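Local coordinates for protein phosphoribosylformylglycinamidine synthase 2 (Thermus thermophilus, PDB 3VIU) that belongs to the PurM-like family of synthases, is built from paired AIR-synthase-related domains, and binds ADP and magnesium, at residues R552-F557 against F635-G640. Sequence-based numbering, arbitrary orientation.
Sequences RAEMGF and FPYGVG
Y637 OH donates to E554 OE2 at 2.6 Å, the direct polar bond between the two loops. It meets that oxygen from above the carboxylate, 39° out of its plane, while OE2 itself lies at the edge of the ring. Carboxylate and ring planes are turned 35° apart. With CG beside the backbone N (chi1 -63°), the tyrosine ring runs back along the 552-557 loop past G556 to reach the acid. A weak, long ion pair with R558 adds a second partner for E554, through OE1. At the near end of the tyrosine, a water donates to the carbonyl oxygen of F557 at 2.7 Å and in turn accepts the backbone N-H of Y637 at 3.0 Å, so a single solvent molecule bridges the two loops. The same carbonyl oxygen, F557 O, lies 3.3 Å from Y637 CB, with V639 CB and CG2 also close by.

The remaining contact is mostly apolar. P636 lays CB and CG against G556 CA, each at 3.9 Å. V639 CG1 touches F557 CB at 3.7 Å, and V639 O sits at the edge of the F557 ring, 3.4 Å from CD2. F557 also packs on helix 625-634, and the side chain of M555, a selenomethionine, lies about 7 Å from the bound magnesium ion. The contact thus joins the loop following strand 538-548 to the loop between helix 625-634 and strand 641-644, and its neutral phenol donor would be expected to stabilise a negatively charged E554.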
loop_
_atom_site.group_PDB
_atom_site.type_symbol
_atom_site.label_atom_id
_atom_site.label_comp_id
_atom_site.label_asym_id
_atom_site.label_seq_id
_atom_site.Cartn_x
_atom_site.Cartn_y
_atom_site.Cartn_z
ATOM N N ARG A 552 -1.695 8.022 -22.737
ATOM C CA ARG A 552 -1.930 8.279 -21.327
ATOM C C ARG A 552 -2.936 9.404 -21.180
ATOM O O ARG A 552 -3.117 10.207 -22.090
ATOM C CB ARG A 552 -0.599 8.665 -20.658
ATOM C CG ARG A 552 -0.676 9.063 -19.186
ATOM C CD ARG A 552 -1.007 10.550 -18.983
ATOM N NE ARG A 552 0.158 11.374 -18.639
ATOM C CZ ARG A 552 1.230 11.535 -19.411
ATOM N NH1 ARG A 552 1.307 10.927 -20.586
ATOM N NH2 ARG A 552 2.221 12.323 -19.013
ATOM N N ALA A 553 -3.597 9.453 -20.032
ATOM C CA ALA A 553 -4.558 10.502 -19.770
ATOM C C ALA A 553 -4.279 11.074 -18.395
ATOM O O ALA A 553 -3.834 10.366 -17.501
ATOM C CB ALA A 553 -5.977 9.946 -19.825
ATOM N N GLU A 554 -4.501 12.369 -18.235
ATOM C CA GLU A 554 -4.321 12.989 -16.935
ATOM C C GLU A 554 -5.632 13.689 -16.613
ATOM O O GLU A 554 -6.482 13.860 -17.485
ATOM C CB GLU A 554 -3.121 13.946 -16.922
ATOM C CG GLU A 554 -3.070 15.010 -17.989
ATOM C CD GLU A 554 -1.758 15.793 -17.927
ATOM O OE1 GLU A 554 -0.764 15.359 -18.549
ATOM O OE2 GLU A 554 -1.717 16.833 -17.232
HETATM N N MSE A 555 -5.805 14.084 -15.363
HETATM C CA MSE A 555 -7.049 14.695 -14.927
HETATM C C MSE A 555 -7.291 16.155 -15.277
HETATM O O MSE A 555 -8.438 16.581 -15.365
HETATM C CB MSE A 555 -7.163 14.556 -13.421
HETATM C CG MSE A 555 -6.191 15.457 -12.700
HETATM SE SE MSE A 555 -6.519 15.473 -10.818
HETATM C CE MSE A 555 -8.247 16.322 -10.851
ATOM N N GLY A 556 -6.229 16.927 -15.460
ATOM C CA GLY A 556 -6.405 18.342 -15.733
ATOM C C GLY A 556 -6.966 18.778 -17.076
ATOM O O GLY A 556 -6.568 18.258 -18.126
ATOM N N PHE A 557 -7.903 19.722 -17.053
ATOM C CA PHE A 557 -8.436 20.237 -18.305
ATOM C C PHE A 557 -7.232 20.914 -18.943
ATOM O O PHE A 557 -6.597 21.766 -18.326
ATOM C CB PHE A 557 -9.547 21.262 -18.066
ATOM C CG PHE A 557 -10.816 20.673 -17.510
ATOM C CD1 PHE A 557 -11.313 19.466 -17.996
ATOM C CD2 PHE A 557 -11.536 21.350 -16.528
ATOM C CE1 PHE A 557 -12.506 18.942 -17.514
ATOM C CE2 PHE A 557 -12.735 20.838 -16.036
ATOM C CZ PHE A 557 -13.224 19.628 -16.530
ATOM N N PHE A 635 -7.705 22.787 -11.590
ATOM C CA PHE A 635 -6.480 23.180 -10.891
ATOM C C PHE A 635 -5.137 23.019 -11.627
ATOM O O PHE A 635 -4.317 23.944 -11.645
ATOM C CB PHE A 635 -6.371 22.437 -9.553
ATOM C CG PHE A 635 -7.526 22.675 -8.621
ATOM C CD1 PHE A 635 -8.230 23.879 -8.645
ATOM C CD2 PHE A 635 -7.875 21.713 -7.677
ATOM C CE1 PHE A 635 -9.265 24.123 -7.738
ATOM C CE2 PHE A 635 -8.910 21.944 -6.764
ATOM C CZ PHE A 635 -9.605 23.152 -6.794
ATOM N N PRO A 636 -4.887 21.846 -12.233
ATOM C CA PRO A 636 -3.619 21.628 -12.936
ATOM C C PRO A 636 -3.169 22.655 -13.977
ATOM O O PRO A 636 -1.997 23.031 -13.994
ATOM C CB PRO A 636 -3.789 20.228 -13.525
ATOM C CG PRO A 636 -4.651 19.552 -12.510
ATOM C CD PRO A 636 -5.701 20.619 -12.251
ATOM N N TYR A 637 -4.084 23.112 -14.829
ATOM C CA TYR A 637 -3.736 24.078 -15.873
ATOM C C TYR A 637 -4.507 25.385 -15.817
ATOM O O TYR A 637 -4.312 26.249 -16.663
ATOM C CB TYR A 637 -3.945 23.451 -17.247
ATOM C CG TYR A 637 -3.061 22.259 -17.505
ATOM C CD1 TYR A 637 -1.742 22.425 -17.930
ATOM C CD2 TYR A 637 -3.535 20.960 -17.302
ATOM C CE1 TYR A 637 -0.914 21.332 -18.150
ATOM C CE2 TYR A 637 -2.717 19.861 -17.513
ATOM C CZ TYR A 637 -1.407 20.052 -17.941
ATOM O OH TYR A 637 -0.593 18.966 -18.169
ATOM N N GLY A 638 -5.387 25.533 -14.836
ATOM C CA GLY A 638 -6.147 26.767 -14.728
ATOM C C GLY A 638 -7.177 26.965 -15.829
ATOM O O GLY A 638 -7.506 28.096 -16.187
ATOM N N VAL A 639 -7.679 25.862 -16.373
ATOM C CA VAL A 639 -8.687 25.891 -17.423
ATOM C C VAL A 639 -10.025 25.508 -16.778
ATOM O O VAL A 639 -10.142 24.431 -16.181
ATOM C CB VAL A 639 -8.321 24.884 -18.538
ATOM C CG1 VAL A 639 -9.487 24.704 -19.500
ATOM C CG2 VAL A 639 -7.079 25.370 -19.277
ATOM N N GLY A 640 -11.023 26.388 -16.891
ATOM C CA GLY A 640 -12.321 26.136 -16.284
ATOM C C GLY A 640 -13.268 25.272 -17.091
ATOM O O GLY A 640 -12.861 24.651 -18.075
HETATM O O HOH W 1 -6.809 22.342 -15.663
#